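Local coordinates for phosphate-specific transport system accessory protein PhoU homolog (Streptococcus pneumoniae, PDB 2I0M) that probably plays a role in the regulation of phosphate uptake, acting as a zinc-binding, all-helical homodimer, at residues A[5-8]-A[9-13]; A[60-63]-A[64-67]; A[181-184]-A[185-188]. All blocks are in the same frame, centred on the assembly; numbering follows the deposited sequence.

Interaction 1 of 3, residues A[5-8]-A[9-13]. With ZN (zinc ion), chain C.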
loop_
_atom_site.group_PDB
_atom_site.type_symbol
_atom_site.label_atom_id
_atom_site.label_comp_id
_atom_site.label_asym_id
_atom_site.label_seq_id
_atom_site.Cartn_x
_atom_site.Cartn_y
_atom_site.Cartn_z
ATOM N N PHE A 5 -29.315 -3.592 -14.421
ATOM C CA PHE A 5 -28.249 -2.949 -13.656
ATOM C C PHE A 5 -27.545 -3.970 -12.761
ATOM O O PHE A 5 -26.313 -4.023 -12.724
ATOM C CB PHE A 5 -28.812 -1.776 -12.832
ATOM C CG PHE A 5 -27.773 -1.030 -12.021
ATOM C CD1 PHE A 5 -26.663 -0.451 -12.635
ATOM C CD2 PHE A 5 -27.926 -0.884 -10.644
ATOM C CE1 PHE A 5 -25.717 0.246 -11.888
ATOM C CE2 PHE A 5 -26.985 -0.185 -9.891
ATOM C CZ PHE A 5 -25.877 0.378 -10.515
ATOM N N ASP A 6 -28.343 -4.780 -12.059
ATOM C CA ASP A 6 -27.844 -5.896 -11.241
ATOM C C ASP A 6 -27.008 -6.886 -12.047
ATOM O O ASP A 6 -26.002 -7.404 -11.547
ATOM C CB ASP A 6 -29.003 -6.633 -10.560
ATOM C CG ASP A 6 -29.562 -5.874 -9.366
ATOM O OD1 ASP A 6 -28.855 -4.977 -8.833
ATOM O OD2 ASP A 6 -30.711 -6.179 -8.960
ATOM N N LEU A 7 -27.428 -7.135 -13.290
ATOM C CA LEU A 7 -26.662 -7.963 -14.230
ATOM C C LEU A 7 -25.356 -7.267 -14.638
ATOM O O LEU A 7 -24.313 -7.909 -14.762
ATOM C CB LEU A 7 -27.514 -8.320 -15.457
ATOM C CG LEU A 7 -26.994 -9.323 -16.497
ATOM C CD1 LEU A 7 -26.498 -10.629 -15.864
ATOM C CD2 LEU A 7 -28.067 -9.612 -17.545
ATOM N N GLU A 8 -25.428 -5.954 -14.826
ATOM C CA GLU A 8 -24.264 -5.112 -15.117
ATOM C C GLU A 8 -23.228 -5.074 -13.978
ATOM O O GLU A 8 -22.018 -5.157 -14.223
ATOM C CB GLU A 8 -24.730 -3.692 -15.417
ATOM C CG GLU A 8 -23.810 -2.924 -16.339
ATOM C CD GLU A 8 -24.001 -3.314 -17.782
ATOM O OE1 GLU A 8 -23.529 -4.407 -18.169
ATOM O OE2 GLU A 8 -24.623 -2.522 -18.523
ATOM N N LEU A 9 -23.709 -4.940 -12.744
ATOM C CA LEU A 9 -22.846 -4.999 -11.568
ATOM C C LEU A 9 -22.169 -6.357 -11.470
ATOM O O LEU A 9 -20.959 -6.447 -11.276
ATOM C CB LEU A 9 -23.639 -4.717 -10.286
ATOM C CG LEU A 9 -24.238 -3.322 -10.129
ATOM C CD1 LEU A 9 -24.665 -3.088 -8.682
ATOM C CD2 LEU A 9 -23.255 -2.264 -10.580
ATOM N N HIS A 10 -22.972 -7.406 -11.606
ATOM C CA HIS A 10 -22.480 -8.772 -11.591
ATOM C C HIS A 10 -21.380 -8.975 -12.627
ATOM O O HIS A 10 -20.360 -9.601 -12.338
ATOM C CB HIS A 10 -23.620 -9.762 -11.835
ATOM C CG HIS A 10 -23.133 -11.134 -12.150
ATOM N ND1 HIS A 10 -22.672 -11.995 -11.178
ATOM C CD2 HIS A 10 -22.950 -11.761 -13.331
ATOM C CE1 HIS A 10 -22.260 -13.110 -11.745
ATOM N NE2 HIS A 10 -22.424 -12.994 -13.049
ATOM N N GLU A 11 -21.594 -8.443 -13.830
ATOM C CA GLU A 11 -20.582 -8.490 -14.889
ATOM C C GLU A 11 -19.335 -7.693 -14.532
ATOM O O GLU A 11 -18.231 -8.116 -14.834
ATOM C CB GLU A 11 -21.171 -8.043 -16.234
ATOM C CG GLU A 11 -21.792 -9.193 -17.029
ATOM C CD GLU A 11 -22.862 -8.747 -18.026
ATOM O OE1 GLU A 11 -23.650 -9.617 -18.479
ATOM O OE2 GLU A 11 -22.926 -7.541 -18.364
ATOM N N LEU A 12 -19.517 -6.547 -13.871
ATOM C CA LEU A 12 -18.399 -5.768 -13.338
ATOM C C LEU A 12 -17.614 -6.561 -12.292
ATOM O O LEU A 12 -16.386 -6.528 -12.267
ATOM C CB LEU A 12 -18.887 -4.445 -12.727
ATOM C CG LEU A 12 -17.934 -3.239 -12.610
ATOM C CD1 LEU A 12 -18.223 -2.465 -11.326
ATOM C CD2 LEU A 12 -16.468 -3.613 -12.673
ATOM N N GLU A 13 -18.315 -7.276 -11.427
ATOM C CA GLU A 13 -17.632 -8.157 -10.480
ATOM C C GLU A 13 -16.779 -9.243 -11.168
ATOM O O GLU A 13 -15.706 -9.601 -10.673
ATOM C CB GLU A 13 -18.631 -8.797 -9.526
ATOM C CG GLU A 13 -17.976 -9.609 -8.426
ATOM C CD GLU A 13 -18.926 -9.892 -7.285
ATOM O OE1 GLU A 13 -19.956 -10.564 -7.500
ATOM O OE2 GLU A 13 -18.635 -9.426 -6.168
HETATM ZN ZN ZN C . -22.203 -14.520 -14.587
#
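Phe5 and Leu9, one helical turn apart, make the main apolar contact of the opening turns of helix 5-35. Leu9 CG stands above the centre of the Phe5 ring, 4.1 Å from its centroid and 12° off the normal, a CH-pi contact over the face. Its methyls reach the far end of the ring, with Leu9 CD2 3.7 Å from Phe5 CZ. The ring gets there because Phe5 CG lies anti to the backbone N (chi1 -179°) and beside the carbonyl carbon, which leans it toward the following turn, where Leu9 is.

Four i to i+4 backbone bonds run alongside. In the shortest, Leu9 N donates to Phe5 O at 2.8 Å with an N-H...O angle of 160°, and the other three donors are His10, Glu11 and Leu12.

Charge gathers on another side. Glu8 OE1 and Glu11 OE2 lie 3.2 Å apart; both are acceptors, so the pair is probably repulsive unless a proton is shared or a cation lies near. Glu11 OE1 meanwhile rests 3.9 Å from Leu7 CG.

His10, partly exposed, binds a zinc ion through NE2 at 2.2 Å.

Leu9 and Leu12 are buried against helices 39-66 and 74-105, through Leu66 and Val80 for Leu9 and Cys63 and Ile83 for Leu12. With these two leucines inward and Glu11 on the exposed side, the segment is an amphipathic helix of the PhoU bundle.

Interaction 2 of 3, residues A[60-63]-A[64-67]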
loop_
_atom_site.group_PDB
_atom_site.type_symbol
_atom_site.label_atom_id
_atom_site.label_comp_id
_atom_site.label_asym_id
_atom_site.label_seq_id
_atom_site.Cartn_x
_atom_site.Cartn_y
_atom_site.Cartn_z
ATOM N N GLU A 60 -11.858 0.431 -13.890
ATOM C CA GLU A 60 -12.028 1.825 -13.413
ATOM C C GLU A 60 -13.012 2.628 -14.258
ATOM O O GLU A 60 -13.823 3.383 -13.718
ATOM C CB GLU A 60 -10.696 2.583 -13.414
ATOM C CG GLU A 60 -9.777 2.282 -12.261
ATOM C CD GLU A 60 -8.529 3.150 -12.238
ATOM O OE1 GLU A 60 -8.071 3.649 -13.299
ATOM O OE2 GLU A 60 -7.980 3.334 -11.140
ATOM N N LEU A 61 -12.924 2.452 -15.578
ATOM C CA LEU A 61 -13.706 3.232 -16.534
ATOM C C LEU A 61 -15.157 2.797 -16.652
ATOM O O LEU A 61 -16.047 3.654 -16.726
ATOM C CB LEU A 61 -13.037 3.265 -17.919
ATOM C CG LEU A 61 -12.293 4.552 -18.324
ATOM C CD1 LEU A 61 -11.142 4.877 -17.378
ATOM C CD2 LEU A 61 -11.780 4.458 -19.764
ATOM N N THR A 62 -15.404 1.486 -16.674
ATOM C CA THR A 62 -16.785 0.994 -16.668
ATOM C C THR A 62 -17.456 1.209 -15.297
ATOM O O THR A 62 -18.668 1.374 -15.225
ATOM C CB THR A 62 -16.956 -0.489 -17.183
ATOM O OG1 THR A 62 -17.045 -1.401 -16.091
ATOM C CG2 THR A 62 -15.851 -0.907 -18.138
ATOM N N CYS A 63 -16.663 1.223 -14.225
ATOM C CA CYS A 63 -17.140 1.666 -12.904
ATOM C C CYS A 63 -17.616 3.115 -12.977
ATOM O O CYS A 63 -18.793 3.406 -12.727
ATOM C CB CYS A 63 -16.035 1.573 -11.851
ATOM S SG CYS A 63 -15.773 -0.023 -11.031
ATOM N N ALA A 64 -16.698 4.015 -13.335
ATOM C CA ALA A 64 -16.985 5.454 -13.402
ATOM C C ALA A 64 -18.216 5.756 -14.252
ATOM O O ALA A 64 -19.045 6.572 -13.868
ATOM C CB ALA A 64 -15.774 6.227 -13.909
ATOM N N ARG A 65 -18.346 5.078 -15.389
ATOM C CA ARG A 65 -19.515 5.250 -16.235
ATOM C C ARG A 65 -20.768 4.564 -15.676
ATOM O O ARG A 65 -21.886 4.970 -16.000
ATOM C CB ARG A 65 -19.245 4.759 -17.660
ATOM C CG ARG A 65 -19.470 3.276 -17.837
ATOM C CD ARG A 65 -20.040 2.946 -19.202
ATOM N NE ARG A 65 -20.512 1.566 -19.240
ATOM C CZ ARG A 65 -19.765 0.522 -19.584
ATOM N NH1 ARG A 65 -20.291 -0.698 -19.581
ATOM N NH2 ARG A 65 -18.494 0.693 -19.933
ATOM N N LEU A 66 -20.598 3.526 -14.856
ATOM C CA LEU A 66 -21.767 2.794 -14.356
ATOM C C LEU A 66 -22.597 3.602 -13.387
ATOM O O LEU A 66 -23.820 3.475 -13.356
ATOM C CB LEU A 66 -21.404 1.443 -13.734
ATOM C CG LEU A 66 -21.676 0.214 -14.605
ATOM C CD1 LEU A 66 -21.531 -1.059 -13.780
ATOM C CD2 LEU A 66 -23.057 0.291 -15.243
ATOM N N LEU A 67 -21.929 4.444 -12.608
ATOM C CA LEU A 67 -22.626 5.322 -11.689
ATOM C C LEU A 67 -23.734 6.144 -12.387
ATOM O O LEU A 67 -24.780 6.421 -11.782
ATOM C CB LEU A 67 -21.636 6.220 -10.941
ATOM C CG LEU A 67 -20.794 5.700 -9.762
ATOM C CD1 LEU A 67 -21.402 4.488 -9.071
ATOM C CD2 LEU A 67 -19.362 5.433 -10.149
#
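Cys63 O accepts from two successive amides near the C-terminal end of helix 39-66: Leu66 N at 2.8 Å and Leu67 N at 3.3 Å. Both bonds are weak, the first because its N-H...O angle is only 128°, the second because it is long. Leu66 N is itself divided, since it also makes a weak, bent bond to Thr62 O. Three-residue and four-residue spacings thus compete here, whereas just before this the pattern is regular: Ala64 N reaches Glu60 O at 3.0 Å with an angle of 167°, and Arg65 N bonds Leu61 O.

The mixed pattern is consistent with a local tightening toward 3-10 spacing in this part of the helix, within a PhoU domain whose helix 74-105 takes up apolar side chains. Cys63 lies against Ile83 and Met84, and Leu67 against Val80 and Met84.

Elsewhere on the helix, Arg65 folds back along Thr62. Its CG sits between the backbone N and the carbonyl carbon (chi1 85°), and a bend at chi2 carries the guanidinium over the threonine. Thr62 CB lies under one face of that group, 3.4 Å from Arg65 NH2, and Thr62 CG2 is 3.6 Å from the same nitrogen. This is packing of a flat cation on an aliphatic carbon. Nearer the backbone, Arg65 CG lies 3.3 Å from Thr62 O, and Leu67 CD2 comes equally near Cys63 O.

Glu60 OE2 forms a salt bridge with Arg203 NH1 of the second subunit; Ala64 packs on Leu77 of that subunit and Leu67 on Leu67 of the second subunit.

Interaction 3 of 3, residues A[181-184]-A[185-188]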
loop_
_atom_site.group_PDB
_atom_site.type_symbol
_atom_site.label_atom_id
_atom_site.label_comp_id
_atom_site.label_asym_id
_atom_site.label_seq_id
_atom_site.Cartn_x
_atom_site.Cartn_y
_atom_site.Cartn_z
ATOM N N THR A 181 20.522 -8.397 -0.303
ATOM C CA THR A 181 19.723 -7.231 -0.690
ATOM C C THR A 181 18.534 -7.625 -1.576
ATOM O O THR A 181 17.436 -7.076 -1.433
ATOM C CB THR A 181 20.605 -6.174 -1.412
ATOM O OG1 THR A 181 21.773 -5.901 -0.627
ATOM C CG2 THR A 181 19.856 -4.875 -1.619
ATOM N N GLN A 182 18.754 -8.590 -2.467
ATOM C CA GLN A 182 17.714 -9.066 -3.375
ATOM C C GLN A 182 16.634 -9.875 -2.648
ATOM O O GLN A 182 15.437 -9.678 -2.895
ATOM C CB GLN A 182 18.321 -9.847 -4.549
ATOM C CG GLN A 182 19.204 -9.008 -5.493
ATOM C CD GLN A 182 18.529 -7.721 -5.990
ATOM O OE1 GLN A 182 17.364 -7.730 -6.401
ATOM N NE2 GLN A 182 19.266 -6.616 -5.960
ATOM N N TYR A 183 17.050 -10.762 -1.745
ATOM C CA TYR A 183 16.109 -11.495 -0.896
ATOM C C TYR A 183 15.393 -10.614 0.135
ATOM O O TYR A 183 14.298 -10.953 0.586
ATOM C CB TYR A 183 16.785 -12.680 -0.213
ATOM C CG TYR A 183 16.946 -13.872 -1.120
ATOM C CD1 TYR A 183 15.899 -14.767 -1.309
ATOM C CD2 TYR A 183 18.147 -14.110 -1.793
ATOM C CE1 TYR A 183 16.039 -15.872 -2.140
ATOM C CE2 TYR A 183 18.293 -15.207 -2.631
ATOM C CZ TYR A 183 17.233 -16.083 -2.800
ATOM O OH TYR A 183 17.365 -17.173 -3.631
ATOM N N LEU A 184 15.997 -9.489 0.508
ATOM C CA LEU A 184 15.291 -8.510 1.328
ATOM C C LEU A 184 14.134 -7.898 0.540
ATOM O O LEU A 184 13.016 -7.827 1.053
ATOM C CB LEU A 184 16.226 -7.421 1.888
ATOM C CG LEU A 184 17.175 -7.819 3.033
ATOM C CD1 LEU A 184 18.038 -6.635 3.475
ATOM C CD2 LEU A 184 16.438 -8.422 4.237
ATOM N N TYR A 185 14.397 -7.488 -0.705
ATOM C CA TYR A 185 13.350 -6.932 -1.573
ATOM C C TYR A 185 12.232 -7.936 -1.775
ATOM O O TYR A 185 11.065 -7.590 -1.613
ATOM C CB TYR A 185 13.894 -6.519 -2.938
ATOM C CG TYR A 185 14.989 -5.477 -2.903
ATOM C CD1 TYR A 185 15.036 -4.504 -1.894
ATOM C CD2 TYR A 185 15.956 -5.433 -3.904
ATOM C CE1 TYR A 185 16.032 -3.548 -1.875
ATOM C CE2 TYR A 185 16.959 -4.477 -3.892
ATOM C CZ TYR A 185 16.990 -3.536 -2.881
ATOM O OH TYR A 185 17.990 -2.583 -2.863
ATOM N N ILE A 186 12.597 -9.179 -2.103
ATOM C CA ILE A 186 11.633 -10.236 -2.365
ATOM C C ILE A 186 10.649 -10.399 -1.211
ATOM O O ILE A 186 9.433 -10.454 -1.427
ATOM C CB ILE A 186 12.329 -11.593 -2.685
ATOM C CG1 ILE A 186 12.917 -11.552 -4.095
ATOM C CG2 ILE A 186 11.346 -12.759 -2.534
ATOM C CD1 ILE A 186 14.045 -12.526 -4.333
ATOM N N ILE A 187 11.167 -10.473 0.009
ATOM C CA ILE A 187 10.291 -10.682 1.159
ATOM C C ILE A 187 9.455 -9.437 1.456
ATOM O O ILE A 187 8.335 -9.555 1.936
ATOM C CB ILE A 187 11.032 -11.236 2.421
ATOM C CG1 ILE A 187 12.034 -10.232 2.988
ATOM C CG2 ILE A 187 11.698 -12.559 2.083
ATOM C CD1 ILE A 187 12.405 -10.487 4.442
ATOM N N GLY A 188 9.995 -8.263 1.116
ATOM C CA GLY A 188 9.249 -7.012 1.190
ATOM C C GLY A 188 8.115 -6.953 0.173
ATOM O O GLY A 188 7.045 -6.385 0.451
#
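Ile186 N bonds Gln182 O at 3.0 Å with an N-H...O angle of 162°, the shortest of four i to i+4 backbone bonds in this part of helix 177-209. Tyr185, Ile187 and Gly188 donate likewise to Thr181, Tyr183 and Leu184.

Thr181 O accepts from Tyr185 N, and the Tyr185 ring is also packed over this oxygen, which lies 3.2 Å from the ring plane, over its centre. The phenol lies back along Thr181, with Thr181 CG2 3.2 Å from Tyr185 OH. That methyl is placed there because it is anti to the backbone N, while Thr181 OG1 bonds Ile177 O one turn earlier.

Gln182 comes to the ring from its edge: Gln182 OE1 is 3.7 Å from Tyr185 CD2, near the ring plane, and the amide is turned 78° from it. The chain bends at chi2 (-51°), bringing the amide to the ring edge.

Further out, Ile186 CD1 lies over one face of the Tyr183 ring, 4.2 Å from Tyr183 CD1, and Tyr183 OH bonds Lys37 NZ. Ile187 packs on Tyr159 of helix 152-168 and Met122 of helix 117-136, while Leu184 meets Tyr160 of the second subunit, the marks of a bundle helix in the second PhoU domain.

Interactions 1 and 2 lie within helices 5-35 and 39-66, which follow each other in the chain and pack together at one end of it; their centres are about 11 Å apart, and Glu8 CG lies 3.5 Å from Leu66 CD2. Interaction 3 sits on the opposite side of the chain's centre, about 39 and 37 Å from interactions 1 and 2 between centres, in the second PhoU domain, interaction 2 being in the first. Interaction 2 is the most buried and reaches the second subunit by a salt bridge and packing, interaction 3 by packing, while no other protein chain of the assembly touches interaction 1. Chemistry follows place: zinc and carboxylates at 5-13, weak, divided backbone bonds toward residue 67, aromatic packing at 181-188.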